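Local coordinates for 401aa long hypothetical glucose-1-phosphate thymidylyltransferase (Sulfolobus tokodaii, PDB 2GGO), which probably makes UDP-N-acetylglucosamine and UDP-N-acetylgalactosamine as a bifunctional enzyme, and transfers nucleotidyl groups to sugar 1-phosphates to give activated sugars such as dTDP-glucose, at residues A[3-8]-A[94-99]; A[339-344]-A[374-379]. All coordinates share one frame; numbering follows the deposited sequence.

Interaction 1 of 2, residues A[3-8]-A[94-99]; sequences AFILAA and LIIYGD
A3 and L94 open a parallel pairing of two inner strands in the Rossmann-like sheet of the GT-A nucleotidyltransferase domain, the CA of A3 leaning on L94 O at 3.0 Å. The backbone N of F4 then donates to that same oxygen, while F4 O accepts from I96 N at 2.8 Å, with an N-H...O angle of 164°. The phenyl ring stands on the other sheet face from A3, with L94 O at its edge; the end of I95 swings toward F4, its CD1 meeting the ring obliquely, 3.8 Å from CB and CD2 of F4. I5 returns to the A3 face, where its CG1 lies alongside CG1 of I96, the two side chains pointing the same way, and its CG2, anti to the backbone N, covers the CA of G98. With an alanine at I5, I96 would probably lose its neighbour and the CA of G98 its cover, opening a gap under helix 33-43. L6 donates from N to I96 O, and its CD1 bridges I95 CG2 and Y97, which probably helps bind N-acetyl-alpha-D-glucosamine 1-phosphate. That methyl meets the Y97 ring obliquely, CD1 of L6 sitting 3.7 Å from CE1 of Y97.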
loop_
_atom_site.group_PDB
_atom_site.type_symbol
_atom_site.label_atom_id
_atom_site.label_comp_id
_atom_site.label_asym_id
_atom_site.label_seq_id
_atom_site.Cartn_x
_atom_site.Cartn_y
_atom_site.Cartn_z
ATOM N N ALA A 3 -13.010 -0.771 17.004
ATOM C CA ALA A 3 -12.420 -1.132 15.719
ATOM C C ALA A 3 -11.091 -1.833 15.976
ATOM O O ALA A 3 -10.366 -1.478 16.900
ATOM C CB ALA A 3 -12.227 0.094 14.866
ATOM N N PHE A 4 -10.801 -2.864 15.183
ATOM C CA PHE A 4 -9.500 -3.540 15.205
ATOM C C PHE A 4 -8.958 -3.503 13.818
ATOM O O PHE A 4 -9.626 -3.953 12.886
ATOM C CB PHE A 4 -9.601 -4.991 15.697
ATOM C CG PHE A 4 -9.983 -5.101 17.160
ATOM C CD1 PHE A 4 -9.009 -5.308 18.145
ATOM C CD2 PHE A 4 -11.319 -4.957 17.559
ATOM C CE1 PHE A 4 -9.364 -5.388 19.513
ATOM C CE2 PHE A 4 -11.688 -5.014 18.926
ATOM C CZ PHE A 4 -10.714 -5.230 19.904
ATOM N N ILE A 5 -7.763 -2.930 13.679
ATOM C CA ILE A 5 -7.009 -2.951 12.405
ATOM C C ILE A 5 -5.970 -4.060 12.479
ATOM O O ILE A 5 -5.144 -4.062 13.378
ATOM C CB ILE A 5 -6.337 -1.608 12.108
ATOM C CG1 ILE A 5 -7.395 -0.516 12.038
ATOM C CG2 ILE A 5 -5.559 -1.667 10.743
ATOM C CD1 ILE A 5 -6.852 0.879 12.263
ATOM N N LEU A 6 -6.060 -5.027 11.572
ATOM C CA LEU A 6 -5.137 -6.144 11.555
ATOM C C LEU A 6 -3.961 -5.757 10.638
ATOM O O LEU A 6 -4.091 -5.705 9.401
ATOM C CB LEU A 6 -5.847 -7.417 11.104
ATOM C CG LEU A 6 -7.174 -7.775 11.808
ATOM C CD1 LEU A 6 -7.789 -9.081 11.313
ATOM C CD2 LEU A 6 -6.976 -7.812 13.253
ATOM N N ALA A 7 -2.842 -5.439 11.292
ATOM C CA ALA A 7 -1.621 -4.932 10.667
ATOM C C ALA A 7 -0.405 -5.766 11.086
ATOM O O ALA A 7 0.667 -5.223 11.361
ATOM C CB ALA A 7 -1.419 -3.490 11.054
ATOM N N ALA A 8 -0.576 -7.080 11.126
ATOM C CA ALA A 8 0.450 -7.966 11.728
ATOM C C ALA A 8 1.346 -8.815 10.812
ATOM O O ALA A 8 2.352 -9.345 11.308
ATOM C CB ALA A 8 -0.161 -8.843 12.795
ATOM N N LEU A 94 -15.757 -3.730 14.829
ATOM C CA LEU A 94 -15.385 -3.536 13.431
ATOM C C LEU A 94 -13.922 -3.977 13.248
ATOM O O LEU A 94 -13.031 -3.534 13.979
ATOM C CB LEU A 94 -15.584 -2.086 13.005
ATOM C CG LEU A 94 -15.473 -1.840 11.499
ATOM C CD1 LEU A 94 -16.728 -2.168 10.769
ATOM C CD2 LEU A 94 -15.139 -0.424 11.255
ATOM N N ILE A 95 -13.713 -4.904 12.308
ATOM C CA ILE A 95 -12.415 -5.487 11.999
ATOM C C ILE A 95 -12.069 -5.029 10.588
ATOM O O ILE A 95 -12.882 -5.169 9.662
ATOM C CB ILE A 95 -12.464 -7.050 12.103
ATOM C CG1 ILE A 95 -12.180 -7.556 13.518
ATOM C CG2 ILE A 95 -11.428 -7.697 11.221
ATOM C CD1 ILE A 95 -12.813 -6.787 14.637
ATOM N N ILE A 96 -10.914 -4.399 10.417
ATOM C CA ILE A 96 -10.408 -4.153 9.055
ATOM C C ILE A 96 -8.966 -4.604 8.888
ATOM O O ILE A 96 -8.199 -4.646 9.857
ATOM C CB ILE A 96 -10.562 -2.704 8.553
ATOM C CG1 ILE A 96 -9.665 -1.763 9.327
ATOM C CG2 ILE A 96 -12.043 -2.245 8.553
ATOM C CD1 ILE A 96 -9.667 -0.426 8.697
ATOM N N TYR A 97 -8.625 -4.984 7.655
ATOM C CA TYR A 97 -7.277 -5.455 7.322
ATOM C C TYR A 97 -6.394 -4.274 7.072
ATOM O O TYR A 97 -6.818 -3.282 6.464
ATOM C CB TYR A 97 -7.305 -6.405 6.144
ATOM C CG TYR A 97 -7.871 -7.729 6.545
ATOM C CD1 TYR A 97 -7.125 -8.632 7.309
ATOM C CD2 TYR A 97 -9.160 -8.077 6.189
ATOM C CE1 TYR A 97 -7.671 -9.856 7.710
ATOM C CE2 TYR A 97 -9.718 -9.301 6.553
ATOM C CZ TYR A 97 -8.979 -10.184 7.319
ATOM O OH TYR A 97 -9.569 -11.393 7.661
ATOM N N GLY A 98 -5.182 -4.358 7.587
ATOM C CA GLY A 98 -4.282 -3.225 7.560
ATOM C C GLY A 98 -3.709 -2.806 6.205
ATOM O O GLY A 98 -2.972 -1.818 6.144
ATOM N N ASP A 99 -4.010 -3.539 5.131
ATOM C CA ASP A 99 -3.454 -3.160 3.844
ATOM C C ASP A 99 -4.462 -2.791 2.787
ATOM O O ASP A 99 -4.130 -2.752 1.621
ATOM C CB ASP A 99 -2.499 -4.218 3.312
ATOM C CG ASP A 99 -3.040 -5.612 3.435
ATOM O OD1 ASP A 99 -4.272 -5.781 3.596
ATOM O OD2 ASP A 99 -2.219 -6.548 3.371
#

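Interaction 2 of 2, residues A[339-344]-A[374-379]; sequences VKVNVK and GVKIGA
The carbonyl oxygen of N342 takes a hydrogen bond from the ammonium of K376, NZ to O 3.0 Å, and this bond ties a beta hairpin to the left-handed parallel beta-helix of the hexapeptide-repeat domain. The hairpin, strands 340-343 and 346-349, projects from the helix as an inserted loop, and K376 reaches it from strand 376-377 of a coil. NZ comes in 27° off the carbonyl plane, at a C=O...N angle of 151°. The lysine chain leaves its backbone with CG anti to the carbonyl carbon and then kinks at CG-CD (chi3 -30°), which brings CD and CE as well as NZ close to the same oxygen. Its methylenes are put to use on the way: CD rests 3.9 Å from CG1 of V341, the two side chains crossing at about a right angle, and F358 also touches both residues.

A water makes a second polar link, accepting from N342 N and donating to G374 O, the latter at 2.6 Å. N342 itself turns its amide elsewhere, ND2 bonding to OD2 of D392, whose OD1 receives the backbone N of K376; one carboxylate thus joins both segments. G374 sits in a left-handed backbone conformation (phi 68°) close against the hairpin, where a side chain would run into K340 O and V339. At the 339 end of the hairpin strand, that valine completes the contact, its CG1, anti to the backbone N, reaching to 3.6 Å from the N of G374.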
loop_
_atom_site.group_PDB
_atom_site.type_symbol
_atom_site.label_atom_id
_atom_site.label_comp_id
_atom_site.label_asym_id
_atom_site.label_seq_id
_atom_site.Cartn_x
_atom_site.Cartn_y
_atom_site.Cartn_z
ATOM N N VAL A 339 6.144 -7.003 -17.441
ATOM C CA VAL A 339 7.287 -7.081 -16.542
ATOM C C VAL A 339 6.961 -8.000 -15.363
ATOM O O VAL A 339 5.984 -7.784 -14.664
ATOM C CB VAL A 339 7.775 -5.636 -16.100
ATOM C CG1 VAL A 339 8.992 -5.729 -15.168
ATOM C CG2 VAL A 339 8.154 -4.849 -17.318
ATOM N N LYS A 340 7.810 -9.006 -15.166
ATOM C CA LYS A 340 7.767 -9.897 -14.014
ATOM C C LYS A 340 8.556 -9.324 -12.822
ATOM O O LYS A 340 9.529 -8.573 -13.001
ATOM C CB LYS A 340 8.346 -11.262 -14.377
ATOM C CG LYS A 340 7.858 -11.901 -15.707
ATOM C CD LYS A 340 6.536 -12.681 -15.510
ATOM C CE LYS A 340 6.365 -13.869 -16.446
ATOM N NZ LYS A 340 7.263 -14.956 -15.978
ATOM N N VAL A 341 8.122 -9.711 -11.618
ATOM C CA VAL A 341 8.705 -9.295 -10.344
ATOM C C VAL A 341 8.737 -10.526 -9.435
ATOM O O VAL A 341 7.791 -11.308 -9.421
ATOM C CB VAL A 341 7.860 -8.145 -9.716
ATOM C CG1 VAL A 341 8.494 -7.610 -8.448
ATOM C CG2 VAL A 341 7.629 -7.033 -10.721
ATOM N N ASN A 342 9.824 -10.725 -8.701
ATOM C CA ASN A 342 9.866 -11.776 -7.724
ATOM C C ASN A 342 9.154 -11.274 -6.526
ATOM O O ASN A 342 9.506 -10.220 -6.007
ATOM C CB ASN A 342 11.293 -12.112 -7.371
ATOM C CG ASN A 342 12.062 -12.568 -8.572
ATOM O OD1 ASN A 342 11.563 -13.376 -9.364
ATOM N ND2 ASN A 342 13.275 -12.052 -8.742
ATOM N N VAL A 343 8.117 -11.993 -6.118
ATOM C CA VAL A 343 7.343 -11.614 -4.938
ATOM C C VAL A 343 7.211 -12.850 -4.058
ATOM O O VAL A 343 6.596 -13.830 -4.468
ATOM C CB VAL A 343 5.944 -10.992 -5.300
ATOM C CG1 VAL A 343 5.146 -10.679 -4.023
ATOM C CG2 VAL A 343 6.056 -9.701 -6.154
ATOM N N LYS A 344 7.808 -12.796 -2.859
ATOM C CA LYS A 344 7.956 -13.968 -1.952
ATOM C C LYS A 344 8.471 -15.211 -2.663
ATOM O O LYS A 344 7.839 -16.277 -2.590
ATOM C CB LYS A 344 6.632 -14.340 -1.299
ATOM C CG LYS A 344 6.084 -13.313 -0.365
ATOM C CD LYS A 344 4.962 -13.933 0.426
ATOM C CE LYS A 344 5.452 -15.225 1.100
ATOM N NZ LYS A 344 4.790 -15.410 2.412
ATOM N N GLY A 374 11.566 -3.993 -13.286
ATOM C CA GLY A 374 11.027 -4.832 -12.230
ATOM C C GLY A 374 11.988 -5.335 -11.163
ATOM O O GLY A 374 11.652 -6.257 -10.417
ATOM N N VAL A 375 13.175 -4.711 -11.064
ATOM C CA VAL A 375 14.190 -5.164 -10.111
ATOM C C VAL A 375 13.858 -4.585 -8.763
ATOM O O VAL A 375 13.345 -3.448 -8.664
ATOM C CB VAL A 375 15.645 -4.799 -10.649
ATOM C CG1 VAL A 375 16.607 -4.520 -9.568
ATOM C CG2 VAL A 375 16.160 -5.910 -11.540
ATOM N N LYS A 376 14.125 -5.360 -7.695
ATOM C CA LYS A 376 13.973 -4.837 -6.336
ATOM C C LYS A 376 15.307 -4.637 -5.728
ATOM O O LYS A 376 16.180 -5.483 -5.877
ATOM C CB LYS A 376 13.125 -5.744 -5.442
ATOM C CG LYS A 376 11.792 -6.057 -6.125
ATOM C CD LYS A 376 10.894 -7.014 -5.377
ATOM C CE LYS A 376 11.699 -7.979 -4.571
ATOM N NZ LYS A 376 10.736 -8.690 -3.698
ATOM N N ILE A 377 15.526 -3.456 -5.161
ATOM C CA ILE A 377 16.720 -3.251 -4.374
ATOM C C ILE A 377 16.361 -3.049 -2.911
ATOM O O ILE A 377 15.640 -2.069 -2.530
ATOM C CB ILE A 377 17.527 -2.020 -4.946
ATOM C CG1 ILE A 377 17.714 -2.279 -6.468
ATOM C CG2 ILE A 377 18.796 -1.828 -4.147
ATOM C CD1 ILE A 377 18.797 -1.480 -7.189
ATOM N N GLY A 378 16.905 -3.932 -2.096
ATOM C CA GLY A 378 16.775 -3.925 -0.614
ATOM C C GLY A 378 17.219 -2.659 0.061
ATOM O O GLY A 378 18.083 -1.981 -0.429
ATOM N N ALA A 379 16.594 -2.312 1.175
ATOM C CA ALA A 379 16.966 -1.136 1.948
ATOM C C ALA A 379 18.449 -1.206 2.278
ATOM O O ALA A 379 18.969 -2.278 2.410
ATOM C CB ALA A 379 16.152 -1.122 3.245
HETATM O O HOH W 1 12.008 -8.448 -9.094
#

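How the interactions relate
From the N terminus, the chain lays down strand 2-6, passes through helix 33-43 and strands 48-53 and 69-72, and comes back with strand 92-97 beside the first: interaction 1 closes this long loop within the nucleotidyltransferase domain. The rest of that domain and most of the beta-helix follow before interaction 2 opens. It closes a shorter loop of 29 residues, pinning hairpin 340-349 against the coil at 374-379. The two are in series, neither nested nor crossing, with centres 26 Å apart on opposite sides of the chain's centre and no direct touch. Between them the domains do meet: A379 N bonds to H19 ND1, and V343 touches R13.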